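Local coordinates for DegV family protein (Thermus thermophilus, PDB 2DT8) that binds a long-chain fatty acid such as palmitic acid in a DegV-family fold and also carries a zinc ion, at residues T10-P14 with N258-I264; A214-W218 with F275-S279. One frame throughout, in Å; residues are numbered along the deposited sequence.

In the fold
Contact 1 joins the loop after strand 3-8 to the end of strand 252-259 and the start of helix 262-268, so it ties the N-terminal sheet to the C-terminal four-stranded sheet. Contact 2 packs helix 204-219 against strand 273-279 of that second sheet. The two centres lie about 20 Å apart, with nearest atoms about 8 Å apart, and helix 262-268 and strand 273-279 follow each other in the chain. Palmitic acid lies beside contact 1, with the I264 side chain about 4 Å away; in contact 2 the F275 side chain is about 7 Å from it, while Y276 touches it. Both contacts lie away from the zinc site of E67 and E105.

Contact 1 of 2, residues T10-P14 with N258-I264; sequences TSDLP and NELGAVI
The CB of D12 is directed at the bend between strand 252-259 and helix 262-268, and its carboxylate turns a face to the G261 N-H. The amide N of G261 donates to D12 OD2 over 3.0 Å in a fairly straight bond (N-H...O 160°), yet it comes from above the carboxylate plane, 55° out of it. S119 holds the same oxygen and the indole NH of W40 holds OD1, which fixes the carboxylate between several donors. OD1 also accepts from a water at 2.9 Å that in turn takes the N-H of I264. G261 is the N-cap residue of helix 262-268, so the acid sits at the helix's N-terminal end, where the helix dipole would probably favour its negative charge. The loop following strand 3-8 of the N-terminal sheet thus docks on the turn between strand 252-259 of the C-terminal sheet and helix 262-268. The backbone of D12 is gripped too: N258, with CG anti to its backbone N (chi1 -164°), brings ND2 to D12 O at 2.8 Å. That oxygen lies in the amide plane of N258, whereas ND2 stands well above the D12 carbonyl plane, off the lone-pair direction. P14 slides past this amide, its CG 4.0 Å from ND2. At the other end, T10 CG2 meets V263 CG1 at 3.6 Å, and T10 CB rests on I264 CD1 at 3.8 Å, while T10 OG1 bonds D8. Palmitic acid touches both V263 and I264.

Contact 2 of 2, residues A214-W218 with F275-S279; sequences AFRAW and FYAYS
F215 receives the edge of the F275 ring on one face of its own. The centroids are 5.2 Å apart and the planes stand at 80°, which makes a T-shaped (edge-to-face) pair. F275 CZ rises over the F215 face, offset toward its rim, and the neighbouring atom F275 CE2 comes to 3.8 Å from F215 CD1. F215 CG lies in the plane of the F275 ring, at its edge. F215 extends straight out from the helix, its CG opposite the main-chain N (chi1 -179°), which carries the ring over to the strand, while F275 folds its CG between N and the carbonyl carbon and meets that ring edge-on.

Two residues on, on the same side of the strand, the small A277 side chain makes a low spot beside the bulky F275, and the rims of the F215 and W218 rings settle over its methyl. F215 CE1 approaches A277 CB at 4.1 Å, and W218 CZ3 comes to 4.3 Å of that methyl. The six-membered end of the indole then runs on against the main chain: W218 CH2 lies 3.7 Å from Y278 CA, and the carbonyl carbon of Y278 is at the indole edge, in its plane. No hydrogen bond crosses here; the contact rests on shape and apolar surface.

The axes of segments 214-218 and 275-279 run nearly parallel (13°), 10.9 Å apart at closest, so the helix lies along one face of the four-stranded sheet. Strand 273-279 runs between strands 154-158 and 225-231, and F154 and I225 from these neighbours also meet the F215 and W218 rings.

Contact 1 of 2, residues T10-P14 with N258-I264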
ATOM      1  N   THR A  10       6.225   3.674   0.051  1.00  4.38           N
ATOM      2  CA  THR A  10       4.860   3.417  -0.386  1.00  6.00           C
ATOM      3  C   THR A  10       4.065   2.562   0.595  1.00  4.58           C
ATOM      4  O   THR A  10       2.889   2.302   0.366  1.00  6.66           O
ATOM      5  CB  THR A  10       4.775   2.787  -1.817  1.00  9.37           C
ATOM      6  OG1 THR A  10       5.231   1.430  -1.793  1.00 10.73           O
ATOM      7  CG2 THR A  10       5.599   3.597  -2.805  1.00  8.36           C
ATOM      8  N   SER A  11       4.692   2.113   1.681  1.00  4.77           N
ATOM      9  CA  SER A  11       3.955   1.341   2.683  1.00  4.63           C
ATOM     10  C   SER A  11       3.029   2.301   3.451  1.00  7.15           C
ATOM     11  O   SER A  11       2.158   1.875   4.200  1.00  6.12           O
ATOM     12  CB  SER A  11       4.916   0.625   3.638  1.00  5.70           C
ATOM     13  OG  SER A  11       5.863   1.507   4.208  1.00 10.68           O
ATOM     14  N   ASP A  12       3.237   3.604   3.254  1.00  5.28           N
ATOM     15  CA  ASP A  12       2.383   4.646   3.836  1.00  6.56           C
ATOM     16  C   ASP A  12       2.069   4.516   5.328  1.00  6.41           C
ATOM     17  O   ASP A  12       0.935   4.756   5.765  1.00  7.52           O
ATOM     18  CB  ASP A  12       1.064   4.729   3.047  1.00  4.38           C
ATOM     19  CG  ASP A  12       1.252   5.228   1.609  1.00  5.64           C
ATOM     20  OD1 ASP A  12       2.334   5.784   1.310  1.00  5.40           O
ATOM     21  OD2 ASP A  12       0.317   5.075   0.787  1.00  4.32           O
ATOM     22  N   LEU A  13       3.079   4.169   6.114  1.00  5.28           N
ATOM     23  CA  LEU A  13       2.905   4.029   7.561  1.00  7.13           C
ATOM     24  C   LEU A  13       3.045   5.369   8.264  1.00 10.68           C
ATOM     25  O   LEU A  13       3.926   6.150   7.926  1.00 12.29           O
ATOM     26  CB  LEU A  13       3.971   3.094   8.123  1.00  9.03           C
ATOM     27  CG  LEU A  13       3.766   1.607   7.855  1.00 10.21           C
ATOM     28  CD1 LEU A  13       5.046   0.848   8.143  1.00 12.80           C
ATOM     29  CD2 LEU A  13       2.619   1.109   8.721  1.00 10.39           C
ATOM     30  N   PRO A  14       2.187   5.645   9.255  1.00  9.73           N
ATOM     31  CA  PRO A  14       2.277   6.917   9.985  1.00 13.22           C
ATOM     32  C   PRO A  14       3.645   6.922  10.670  1.00 14.38           C
ATOM     33  O   PRO A  14       4.230   5.886  10.957  1.00 11.42           O
ATOM     34  CB  PRO A  14       1.163   6.808  11.017  1.00 14.70           C
ATOM     35  CG  PRO A  14       0.198   5.853  10.415  1.00 19.60           C
ATOM     36  CD  PRO A  14       1.056   4.831   9.728  1.00 13.22           C
ATOM     37  N   ASN A 258      -5.052   6.569   7.207  1.00  8.41           N
ATOM     38  CA  ASN A 258      -3.946   7.426   6.809  1.00  9.88           C
ATOM     39  C   ASN A 258      -4.180   7.878   5.392  1.00  8.23           C
ATOM     40  O   ASN A 258      -4.945   7.268   4.637  1.00  6.65           O
ATOM     41  CB  ASN A 258      -2.592   6.693   6.888  1.00  9.86           C
ATOM     42  CG  ASN A 258      -1.392   7.654   6.860  1.00 12.27           C
ATOM     43  OD1 ASN A 258      -1.534   8.857   7.094  1.00 13.55           O
ATOM     44  ND2 ASN A 258      -0.210   7.117   6.599  1.00 12.27           N
ATOM     45  N   GLU A 259      -3.533   8.976   5.042  1.00  7.23           N
ATOM     46  CA  GLU A 259      -3.605   9.480   3.686  1.00  6.02           C
ATOM     47  C   GLU A 259      -2.629   8.633   2.868  1.00  5.52           C
ATOM     48  O   GLU A 259      -1.653   8.093   3.394  1.00  5.86           O
ATOM     49  CB  GLU A 259      -3.165  10.946   3.640  1.00  6.92           C
ATOM     50  CG  GLU A 259      -3.203  11.538   2.243  1.00  8.82           C
ATOM     51  CD  GLU A 259      -2.932  13.032   2.201  1.00 12.02           C
ATOM     52  OE1 GLU A 259      -2.385  13.592   3.176  1.00 13.08           O
ATOM     53  OE2 GLU A 259      -3.267  13.643   1.167  1.00 13.47           O
ATOM     54  N   LEU A 260      -2.926   8.498   1.580  1.00  6.29           N
ATOM     55  CA  LEU A 260      -2.047   7.797   0.657  1.00  5.77           C
ATOM     56  C   LEU A 260      -0.801   8.653   0.487  1.00  4.35           C
ATOM     57  O   LEU A 260      -0.859   9.890   0.609  1.00  5.77           O
ATOM     58  CB  LEU A 260      -2.704   7.701  -0.719  1.00  7.28           C
ATOM     59  CG  LEU A 260      -3.879   6.754  -0.911  1.00  8.92           C
ATOM     60  CD1 LEU A 260      -4.501   6.999  -2.277  1.00 10.71           C
ATOM     61  CD2 LEU A 260      -3.381   5.321  -0.798  1.00  9.05           C
ATOM     62  N   GLY A 261       0.323   8.014   0.206  1.00  4.20           N
ATOM     63  CA  GLY A 261       1.528   8.774  -0.051  1.00  4.35           C
ATOM     64  C   GLY A 261       1.452   9.389  -1.444  1.00  4.78           C
ATOM     65  O   GLY A 261       0.643   8.978  -2.287  1.00  4.50           O
ATOM     66  N   ALA A 262       2.307  10.376  -1.692  1.00  3.97           N
ATOM     67  CA  ALA A 262       2.341  11.045  -2.983  1.00  5.50           C
ATOM     68  C   ALA A 262       2.678  10.071  -4.108  1.00  3.17           C
ATOM     69  O   ALA A 262       2.160  10.196  -5.221  1.00  3.93           O
ATOM     70  CB  ALA A 262       3.353  12.171  -2.946  1.00  3.62           C
ATOM     71  N   VAL A 263       3.542   9.092  -3.836  1.00  3.31           N
ATOM     72  CA  VAL A 263       3.892   8.138  -4.887  1.00  3.97           C
ATOM     73  C   VAL A 263       2.687   7.280  -5.275  1.00  2.99           C
ATOM     74  O   VAL A 263       2.390   7.127  -6.462  1.00  3.59           O
ATOM     75  CB  VAL A 263       5.102   7.265  -4.480  1.00  3.80           C
ATOM     76  CG1 VAL A 263       5.262   6.089  -5.445  1.00  4.75           C
ATOM     77  CG2 VAL A 263       6.373   8.118  -4.516  1.00  5.26           C
ATOM     78  N   ILE A 264       1.965   6.740  -4.297  1.00  3.68           N
ATOM     79  CA  ILE A 264       0.793   5.947  -4.638  1.00  3.17           C
ATOM     80  C   ILE A 264      -0.288   6.826  -5.283  1.00  4.85           C
ATOM     81  O   ILE A 264      -0.899   6.443  -6.279  1.00  5.28           O
ATOM     82  CB  ILE A 264       0.191   5.251  -3.389  1.00  3.88           C
ATOM     83  CG1 ILE A 264       1.197   4.257  -2.808  1.00  4.23           C
ATOM     84  CG2 ILE A 264      -1.118   4.543  -3.764  1.00  5.10           C
ATOM     85  CD1 ILE A 264       1.491   3.068  -3.710  1.00  6.71           C
TER
HETATM   86  O   HOH W   1       3.368   6.430  -1.368  1.00  5.41           O

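Contact 2 of 2, residues A214-W218 with F275-S279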
ATOM      1  N   ALA A 214     -18.751  -6.962  -0.386  1.00  9.74           N
ATOM      2  CA  ALA A 214     -17.563  -7.775  -0.644  1.00  8.17           C
ATOM      3  C   ALA A 214     -16.839  -8.079   0.663  1.00  9.08           C
ATOM      4  O   ALA A 214     -16.365  -9.199   0.880  1.00  8.72           O
ATOM      5  CB  ALA A 214     -16.624  -7.046  -1.601  1.00  7.97           C
ATOM      6  N   PHE A 215     -16.747  -7.077   1.532  1.00  7.45           N
ATOM      7  CA  PHE A 215     -16.077  -7.240   2.813  1.00  7.12           C
ATOM      8  C   PHE A 215     -16.758  -8.269   3.703  1.00  9.83           C
ATOM      9  O   PHE A 215     -16.089  -9.109   4.311  1.00  8.58           O
ATOM     10  CB  PHE A 215     -16.014  -5.906   3.553  1.00  7.96           C
ATOM     11  CG  PHE A 215     -15.312  -5.982   4.878  1.00  6.86           C
ATOM     12  CD1 PHE A 215     -13.976  -6.376   4.953  1.00  8.28           C
ATOM     13  CD2 PHE A 215     -15.980  -5.654   6.053  1.00  9.22           C
ATOM     14  CE1 PHE A 215     -13.317  -6.437   6.180  1.00 10.35           C
ATOM     15  CE2 PHE A 215     -15.326  -5.712   7.285  1.00  9.99           C
ATOM     16  CZ  PHE A 215     -13.997  -6.102   7.347  1.00  9.87           C
ATOM     17  N   ARG A 216     -18.080  -8.199   3.796  1.00 10.70           N
ATOM     18  CA  ARG A 216     -18.809  -9.156   4.618  1.00 10.42           C
ATOM     19  C   ARG A 216     -18.589 -10.579   4.101  1.00  9.55           C
ATOM     20  O   ARG A 216     -18.396 -11.505   4.892  1.00 12.38           O
ATOM     21  CB  ARG A 216     -20.303  -8.824   4.630  1.00 13.84           C
ATOM     22  CG  ARG A 216     -20.673  -7.648   5.520  1.00 17.24           C
ATOM     23  CD  ARG A 216     -22.181  -7.410   5.476  1.00 26.67           C
ATOM     24  NE  ARG A 216     -22.613  -6.287   6.305  1.00 32.11           N
ATOM     25  CZ  ARG A 216     -22.744  -6.332   7.628  1.00 33.22           C
ATOM     26  NH1 ARG A 216     -22.475  -7.449   8.289  1.00 33.81           N
ATOM     27  NH2 ARG A 216     -23.148  -5.255   8.291  1.00 36.11           N
ATOM     28  N   ALA A 217     -18.619 -10.749   2.782  1.00 10.94           N
ATOM     29  CA  ALA A 217     -18.402 -12.061   2.174  1.00  9.37           C
ATOM     30  C   ALA A 217     -17.009 -12.576   2.538  1.00 10.76           C
ATOM     31  O   ALA A 217     -16.849 -13.736   2.927  1.00 13.22           O
ATOM     32  CB  ALA A 217     -18.551 -11.976   0.665  1.00 12.26           C
ATOM     33  N   TRP A 218     -16.003 -11.714   2.413  1.00  9.15           N
ATOM     34  CA  TRP A 218     -14.629 -12.091   2.751  1.00  9.00           C
ATOM     35  C   TRP A 218     -14.454 -12.351   4.252  1.00  9.36           C
ATOM     36  O   TRP A 218     -13.711 -13.256   4.656  1.00  8.82           O
ATOM     37  CB  TRP A 218     -13.654 -10.977   2.332  1.00  8.71           C
ATOM     38  CG  TRP A 218     -12.255 -11.192   2.818  1.00  8.51           C
ATOM     39  CD1 TRP A 218     -11.272 -11.918   2.204  1.00  8.25           C
ATOM     40  CD2 TRP A 218     -11.701 -10.735   4.057  1.00  6.47           C
ATOM     41  NE1 TRP A 218     -10.146 -11.941   2.984  1.00  7.57           N
ATOM     42  CE2 TRP A 218     -10.375 -11.218   4.127  1.00  7.17           C
ATOM     43  CE3 TRP A 218     -12.190  -9.952   5.112  1.00  6.70           C
ATOM     44  CZ2 TRP A 218      -9.541 -10.969   5.217  1.00  8.20           C
ATOM     45  CZ3 TRP A 218     -11.361  -9.699   6.199  1.00  6.83           C
ATOM     46  CH2 TRP A 218     -10.044 -10.203   6.239  1.00  7.20           C
ATOM     47  N   PHE A 275      -9.884   0.524   1.592  1.00  4.17           N
ATOM     48  CA  PHE A 275      -9.255  -0.039   2.770  1.00  3.40           C
ATOM     49  C   PHE A 275      -8.687  -1.435   2.509  1.00  3.82           C
ATOM     50  O   PHE A 275      -9.133  -2.161   1.630  1.00  5.41           O
ATOM     51  CB  PHE A 275     -10.002  -0.046   4.123  1.00  5.30           C
ATOM     52  CG  PHE A 275     -11.147  -1.014   4.065  1.00  4.38           C
ATOM     53  CD1 PHE A 275     -12.330  -0.642   3.439  1.00  6.22           C
ATOM     54  CD2 PHE A 275     -11.032  -2.260   4.660  1.00  6.61           C
ATOM     55  CE1 PHE A 275     -13.401  -1.523   3.412  1.00  7.12           C
ATOM     56  CE2 PHE A 275     -12.111  -3.138   4.627  1.00  8.02           C
ATOM     57  CZ  PHE A 275     -13.297  -2.776   4.003  1.00  7.78           C
ATOM     58  N   TYR A 276      -7.638  -1.733   3.295  1.00  4.51           N
ATOM     59  CA  TYR A 276      -7.061  -3.058   3.174  1.00  3.73           C
ATOM     60  C   TYR A 276      -7.461  -3.688   4.509  1.00  6.24           C
ATOM     61  O   TYR A 276      -7.803  -3.010   5.469  1.00  5.82           O
ATOM     62  CB  TYR A 276      -5.505  -2.888   3.238  1.00  5.26           C
ATOM     63  CG  TYR A 276      -4.899  -3.188   1.913  1.00  5.56           C
ATOM     64  CD1 TYR A 276      -4.638  -4.507   1.552  1.00  6.33           C
ATOM     65  CD2 TYR A 276      -4.572  -2.155   1.034  1.00  4.79           C
ATOM     66  CE1 TYR A 276      -4.066  -4.793   0.321  1.00  6.73           C
ATOM     67  CE2 TYR A 276      -3.990  -2.440  -0.192  1.00  5.42           C
ATOM     68  CZ  TYR A 276      -3.733  -3.752  -0.548  1.00  6.54           C
ATOM     69  OH  TYR A 276      -3.173  -4.045  -1.775  1.00  7.27           O
ATOM     70  N   ALA A 277      -7.407  -5.032   4.492  1.00  5.22           N
ATOM     71  CA  ALA A 277      -7.752  -5.734   5.714  1.00  4.77           C
ATOM     72  C   ALA A 277      -7.243  -7.289   5.854  1.00  6.45           C
ATOM     73  O   ALA A 277      -6.992  -7.874   4.805  1.00  6.49           O
ATOM     74  CB  ALA A 277      -9.299  -5.918   6.093  1.00  7.28           C
ATOM     75  N   TYR A 278      -7.025  -7.818   7.051  1.00  5.14           N
ATOM     76  CA  TYR A 278      -6.613  -9.214   7.198  1.00  5.96           C
ATOM     77  C   TYR A 278      -7.117  -9.673   8.550  1.00  6.98           C
ATOM     78  O   TYR A 278      -7.581  -8.855   9.350  1.00  6.88           O
ATOM     79  CB  TYR A 278      -5.094  -9.420   7.098  1.00  5.45           C
ATOM     80  CG  TYR A 278      -4.281  -8.953   8.280  1.00  4.22           C
ATOM     81  CD1 TYR A 278      -3.843  -7.632   8.368  1.00  4.27           C
ATOM     82  CD2 TYR A 278      -3.923  -9.839   9.300  1.00  5.61           C
ATOM     83  CE1 TYR A 278      -3.070  -7.205   9.432  1.00  5.75           C
ATOM     84  CE2 TYR A 278      -3.147  -9.416  10.379  1.00  5.49           C
ATOM     85  CZ  TYR A 278      -2.724  -8.096  10.438  1.00  6.17           C
ATOM     86  OH  TYR A 278      -1.974  -7.661  11.500  1.00  7.79           O
ATOM     87  N   SER A 279      -7.054 -10.971   8.798  1.00  7.24           N
ATOM     88  CA  SER A 279      -7.523 -11.510  10.067  1.00  7.62           C
ATOM     89  C   SER A 279      -6.455 -12.364  10.712  1.00  9.94           C
ATOM     90  O   SER A 279      -5.487 -12.768  10.062  1.00  8.64           O
ATOM     91  CB  SER A 279      -8.791 -12.337   9.860  1.00  8.68           C
ATOM     92  OG  SER A 279      -8.527 -13.484   9.070  1.00  8.43           O
TER